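Local coordinates for protein amidohydrolase (Brucella melitensis biovar Abortus, PDB 4F0L) that probably hydrolyses C-N bonds as a metal-dependent deaminase of the amidohydrolase family, and here carries an iron(III) ion at its metal site, at residues 67-79 and 89-101. Numbering follows the deposited sequence.
With FE (Fe (III) ion), chain E.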
loop_
_atom_site.group_PDB
_atom_site.type_symbol
_atom_site.label_atom_id
_atom_site.label_comp_id
_atom_site.label_asym_id
_atom_site.label_seq_id
_atom_site.Cartn_x
_atom_site.Cartn_y
_atom_site.Cartn_z
ATOM N N HIS B 67 -7.715 17.517 -3.624
ATOM C CA HIS B 67 -7.154 18.785 -4.067
ATOM C C HIS B 67 -6.357 18.524 -5.286
ATOM O O HIS B 67 -5.187 18.111 -5.203
ATOM C CB HIS B 67 -6.266 19.399 -2.992
ATOM C CG HIS B 67 -6.848 19.301 -1.620
ATOM N ND1 HIS B 67 -8.020 19.859 -1.299
ATOM C CD2 HIS B 67 -6.389 18.662 -0.484
ATOM C CE1 HIS B 67 -8.288 19.590 0.005
ATOM N NE2 HIS B 67 -7.289 18.863 0.488
ATOM N N ALA B 68 -6.953 18.811 -6.441
ATOM C CA ALA B 68 -6.424 18.324 -7.714
ATOM C C ALA B 68 -4.986 18.780 -7.953
ATOM O O ALA B 68 -4.167 17.997 -8.405
ATOM C CB ALA B 68 -7.307 18.728 -8.882
ATOM N N PHE B 69 -4.662 20.026 -7.615
ATOM C CA PHE B 69 -3.322 20.560 -7.911
ATOM C C PHE B 69 -2.199 19.816 -7.209
ATOM O O PHE B 69 -1.095 19.781 -7.711
ATOM C CB PHE B 69 -3.234 22.074 -7.629
ATOM C CG PHE B 69 -3.193 22.435 -6.168
ATOM C CD1 PHE B 69 -1.992 22.525 -5.500
ATOM C CD2 PHE B 69 -4.371 22.700 -5.463
ATOM C CE1 PHE B 69 -1.961 22.868 -4.149
ATOM C CE2 PHE B 69 -4.349 23.041 -4.123
ATOM C CZ PHE B 69 -3.137 23.120 -3.461
ATOM N N GLN B 70 -2.501 19.211 -6.058
ATOM C CA GLN B 70 -1.507 18.506 -5.286
ATOM C C GLN B 70 -1.029 17.243 -5.989
ATOM O O GLN B 70 0.064 16.736 -5.676
ATOM C CB GLN B 70 -2.005 18.220 -3.850
ATOM C CG GLN B 70 -2.194 19.516 -3.050
ATOM C CD GLN B 70 -2.717 19.304 -1.647
ATOM O OE1 GLN B 70 -2.754 18.201 -1.154
ATOM N NE2 GLN B 70 -3.059 20.388 -0.967
ATOM N N TYR B 71 -1.823 16.729 -6.930
ATOM C CA TYR B 71 -1.384 15.590 -7.750
ATOM C C TYR B 71 -0.061 15.916 -8.436
ATOM O O TYR B 71 0.749 15.037 -8.682
ATOM C CB TYR B 71 -2.422 15.289 -8.810
ATOM C CG TYR B 71 -2.172 14.115 -9.757
ATOM C CD1 TYR B 71 -2.262 12.790 -9.323
ATOM C CD2 TYR B 71 -1.939 14.350 -11.118
ATOM C CE1 TYR B 71 -2.062 11.728 -10.201
ATOM C CE2 TYR B 71 -1.767 13.312 -12.006
ATOM C CZ TYR B 71 -1.813 11.989 -11.542
ATOM O OH TYR B 71 -1.649 10.969 -12.451
ATOM N N GLY B 72 0.129 17.181 -8.802
ATOM C CA GLY B 72 1.385 17.600 -9.421
ATOM C C GLY B 72 2.605 17.425 -8.518
ATOM O O GLY B 72 3.708 17.242 -9.005
ATOM N N MET B 73 2.411 17.450 -7.207
ATOM C CA MET B 73 3.532 17.330 -6.277
ATOM C C MET B 73 3.710 15.920 -5.740
ATOM O O MET B 73 4.620 15.681 -4.934
ATOM C CB MET B 73 3.401 18.335 -5.117
ATOM C CG MET B 73 2.466 17.892 -3.996
ATOM S SD MET B 73 2.063 19.232 -2.841
ATOM C CE MET B 73 3.093 18.742 -1.447
ATOM N N ALA B 74 2.897 14.976 -6.206
ATOM C CA ALA B 74 2.951 13.604 -5.697
ATOM C C ALA B 74 4.358 13.019 -5.894
ATOM O O ALA B 74 4.907 13.058 -6.996
ATOM C CB ALA B 74 1.901 12.742 -6.382
ATOM N N GLY B 75 4.942 12.494 -4.810
ATOM C CA GLY B 75 6.258 11.877 -4.869
ATOM C C GLY B 75 7.411 12.854 -4.709
ATOM O O GLY B 75 8.542 12.428 -4.584
ATOM N N LEU B 76 7.115 14.150 -4.678
ATOM C CA LEU B 76 8.094 15.184 -4.548
ATOM C C LEU B 76 8.259 15.707 -3.109
ATOM O O LEU B 76 9.182 16.439 -2.874
ATOM C CB LEU B 76 7.785 16.343 -5.529
ATOM C CG LEU B 76 7.636 15.968 -7.040
ATOM C CD1 LEU B 76 7.368 17.191 -7.919
ATOM C CD2 LEU B 76 8.845 15.247 -7.619
ATOM N N ALA B 77 7.404 15.317 -2.156
ATOM C CA ALA B 77 7.507 15.818 -0.769
ATOM C C ALA B 77 8.129 14.802 0.211
ATOM O O ALA B 77 7.836 14.845 1.414
ATOM C CB ALA B 77 6.134 16.265 -0.260
ATOM N N GLU B 78 8.973 13.896 -0.288
ATOM C CA GLU B 78 9.504 12.816 0.535
ATOM C C GLU B 78 11.004 12.983 0.848
ATOM O O GLU B 78 11.691 11.995 1.109
ATOM C CB GLU B 78 9.246 11.449 -0.102
ATOM C CG GLU B 78 7.816 11.253 -0.636
ATOM C CD GLU B 78 6.706 11.469 0.385
ATOM O OE1 GLU B 78 6.912 11.183 1.591
ATOM O OE2 GLU B 78 5.610 11.934 -0.017
ATOM N N ARG B 79 11.481 14.225 0.825
ATOM C CA ARG B 79 12.844 14.558 1.220
ATOM C C ARG B 79 12.810 15.318 2.527
ATOM O O ARG B 79 12.047 16.270 2.667
ATOM C CB ARG B 79 13.524 15.437 0.183
ATOM C CG ARG B 79 13.832 14.758 -1.136
ATOM C CD ARG B 79 14.736 15.629 -1.993
ATOM N NE ARG B 79 16.131 15.622 -1.556
ATOM C CZ ARG B 79 17.053 14.703 -1.887
ATOM N NH1 ARG B 79 16.758 13.666 -2.673
ATOM N NH2 ARG B 79 18.290 14.825 -1.424
ATOM N N SER B 89 9.030 20.711 4.581
ATOM C CA SER B 89 9.223 20.363 3.162
ATOM C C SER B 89 7.890 20.178 2.410
ATOM O O SER B 89 7.762 20.608 1.255
ATOM C CB SER B 89 10.120 19.127 3.024
ATOM O OG SER B 89 9.530 17.971 3.620
ATOM N N TRP B 90 6.904 19.564 3.065
ATOM C CA TRP B 90 5.583 19.382 2.459
ATOM C C TRP B 90 4.920 20.714 2.179
ATOM O O TRP B 90 4.447 20.958 1.084
ATOM C CB TRP B 90 4.673 18.535 3.351
ATOM C CG TRP B 90 3.420 18.107 2.648
ATOM C CD1 TRP B 90 3.206 16.927 1.940
ATOM C CD2 TRP B 90 2.148 18.845 2.562
ATOM N NE1 TRP B 90 1.927 16.885 1.441
ATOM C CE2 TRP B 90 1.242 18.007 1.764
ATOM C CE3 TRP B 90 1.692 20.063 3.043
ATOM C CZ2 TRP B 90 -0.057 18.395 1.474
ATOM C CZ3 TRP B 90 0.390 20.455 2.733
ATOM C CH2 TRP B 90 -0.473 19.628 1.980
ATOM N N ARG B 91 4.884 21.587 3.170
ATOM C CA ARG B 91 4.325 22.928 2.971
ATOM C C ARG B 91 5.089 23.751 1.919
ATOM O O ARG B 91 4.467 24.454 1.132
ATOM C CB ARG B 91 4.258 23.692 4.301
ATOM C CG ARG B 91 3.287 23.075 5.300
ATOM C CD ARG B 91 2.753 24.103 6.286
ATOM N NE ARG B 91 3.841 24.888 6.861
ATOM C CZ ARG B 91 4.687 24.450 7.797
ATOM N NH1 ARG B 91 4.607 23.216 8.290
ATOM N NH2 ARG B 91 5.635 25.267 8.246
ATOM N N GLU B 92 6.420 23.658 1.904
ATOM C CA GLU B 92 7.228 24.403 0.916
ATOM C C GLU B 92 6.868 23.971 -0.509
ATOM O O GLU B 92 6.649 24.819 -1.377
ATOM C CB GLU B 92 8.744 24.254 1.144
ATOM C CG GLU B 92 9.582 24.817 -0.012
ATOM C CD GLU B 92 11.043 25.096 0.340
ATOM O OE1 GLU B 92 11.685 24.243 0.996
ATOM O OE2 GLU B 92 11.561 26.173 -0.064
ATOM N N ILE B 93 6.820 22.656 -0.742
ATOM C CA ILE B 93 6.495 22.136 -2.059
ATOM C C ILE B 93 5.034 22.489 -2.374
ATOM O O ILE B 93 4.744 22.957 -3.464
ATOM C CB ILE B 93 6.755 20.627 -2.192
ATOM C CG1 ILE B 93 8.238 20.281 -1.909
ATOM C CG2 ILE B 93 6.367 20.144 -3.583
ATOM C CD1 ILE B 93 9.271 21.055 -2.719
ATOM N N MET B 94 4.138 22.332 -1.404
ATOM C CA MET B 94 2.729 22.595 -1.651
ATOM C C MET B 94 2.505 24.063 -2.063
ATOM O O MET B 94 1.800 24.326 -3.042
ATOM C CB MET B 94 1.860 22.223 -0.453
ATOM C CG MET B 94 0.370 22.211 -0.798
ATOM S SD MET B 94 -0.443 23.824 -0.582
ATOM C CE MET B 94 -0.793 23.681 1.173
ATOM N N TYR B 95 3.123 24.998 -1.337
ATOM C CA TYR B 95 3.010 26.419 -1.672
ATOM C C TYR B 95 3.760 26.797 -2.983
ATOM O O TYR B 95 3.305 27.666 -3.701
ATOM C CB TYR B 95 3.403 27.324 -0.483
ATOM C CG TYR B 95 2.281 27.444 0.524
ATOM C CD1 TYR B 95 1.225 28.327 0.311
ATOM C CD2 TYR B 95 2.243 26.634 1.671
ATOM C CE1 TYR B 95 0.177 28.416 1.218
ATOM C CE2 TYR B 95 1.201 26.719 2.581
ATOM C CZ TYR B 95 0.164 27.603 2.349
ATOM O OH TYR B 95 -0.876 27.676 3.253
ATOM N N LYS B 96 4.866 26.129 -3.322
ATOM C CA LYS B 96 5.486 26.347 -4.636
ATOM C C LYS B 96 4.486 26.079 -5.769
ATOM O O LYS B 96 4.328 26.921 -6.655
ATOM C CB LYS B 96 6.730 25.495 -4.835
ATOM C CG LYS B 96 7.298 25.581 -6.251
ATOM C CD LYS B 96 8.723 25.058 -6.342
ATOM C CE LYS B 96 9.095 24.719 -7.785
ATOM N NZ LYS B 96 10.563 24.526 -7.979
ATOM N N PHE B 97 3.790 24.934 -5.718
ATOM C CA PHE B 97 2.730 24.631 -6.696
ATOM C C PHE B 97 1.534 25.596 -6.578
ATOM O O PHE B 97 1.089 26.144 -7.581
ATOM C CB PHE B 97 2.226 23.179 -6.576
ATOM C CG PHE B 97 3.102 22.176 -7.270
ATOM C CD1 PHE B 97 4.356 21.865 -6.752
ATOM C CD2 PHE B 97 2.695 21.573 -8.462
ATOM C CE1 PHE B 97 5.182 20.949 -7.395
ATOM C CE2 PHE B 97 3.512 20.665 -9.107
ATOM C CZ PHE B 97 4.755 20.350 -8.572
ATOM N N ALA B 98 1.006 25.749 -5.363
ATOM C CA ALA B 98 -0.211 26.535 -5.134
ATOM C C ALA B 98 -0.036 27.987 -5.618
ATOM O O ALA B 98 -0.938 28.536 -6.221
ATOM C CB ALA B 98 -0.636 26.490 -3.654
ATOM N N LEU B 99 1.149 28.564 -5.418
ATOM C CA LEU B 99 1.345 29.988 -5.682
ATOM C C LEU B 99 1.721 30.292 -7.130
ATOM O O LEU B 99 1.645 31.442 -7.517
ATOM C CB LEU B 99 2.372 30.606 -4.719
ATOM C CG LEU B 99 1.955 30.668 -3.239
ATOM C CD1 LEU B 99 3.110 31.119 -2.358
ATOM C CD2 LEU B 99 0.744 31.577 -3.041
ATOM N N THR B 100 2.084 29.284 -7.932
ATOM C CA THR B 100 2.512 29.528 -9.323
ATOM C C THR B 100 1.624 28.892 -10.391
ATOM O O THR B 100 1.721 29.244 -11.565
ATOM C CB THR B 100 3.947 29.031 -9.577
ATOM O OG1 THR B 100 4.026 27.627 -9.268
ATOM C CG2 THR B 100 4.940 29.827 -8.752
ATOM N N MET B 101 0.740 27.977 -10.006
ATOM C CA MET B 101 -0.032 27.262 -11.009
ATOM C C MET B 101 -0.996 28.196 -11.773
ATOM O O MET B 101 -1.720 28.966 -11.168
ATOM C CB MET B 101 -0.793 26.104 -10.392
ATOM C CG MET B 101 -1.244 25.082 -11.435
ATOM S SD MET B 101 -1.901 23.559 -10.766
ATOM C CE MET B 101 -0.362 22.892 -10.155
HETATM FE FE FE E . -7.622 17.828 2.383
HETATM O O HOH W 1 -6.662 16.870 4.083
HETATM O O HOH W 2 -5.612 18.841 2.716
#
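Met73 and Trp90 meet because Met73 holds CG between its backbone N and carbonyl carbon (chi1 81°) and bends at chi3, while Trp90 turns CG anti to its own N (chi1 -169°). Met73 CE then sits over the indole face, 3.7 Å from the centroid of the five-membered ring of Trp90, a CH-pi contact, and Met73 SD rests 3.6 Å from Met94 CA. Nearer the backbone, Met73 CB lies over the face of Phe97, 4.1 Å from that ring's centroid. The Phe97 ring also packs on the backbone at Gly72, with Phe97 CZ 3.3 Å from Gly72 O. Met94 bends so that its SD reaches the edge of the Phe69 ring, in plane, 4.0 Å from Phe69 CE1: a Met-aromatic contact. Met101 SD meets Phe69 CB at 3.7 Å. The Gln70 amide stands nearly perpendicular to the indole, its OE1 3.8 Å from Trp90 CZ2 at the ring edge. Leu456 of helix 442-457 also touches Phe97 and Met101, and Arg354 of the second subunit packs on Trp90. Helix 88-100 packs against the loop that begins at iron-binding His67; His65 and His67 form the HxH pair, and His241 and Asp329 complete the site, typical of amidohydrolase TIM barrels.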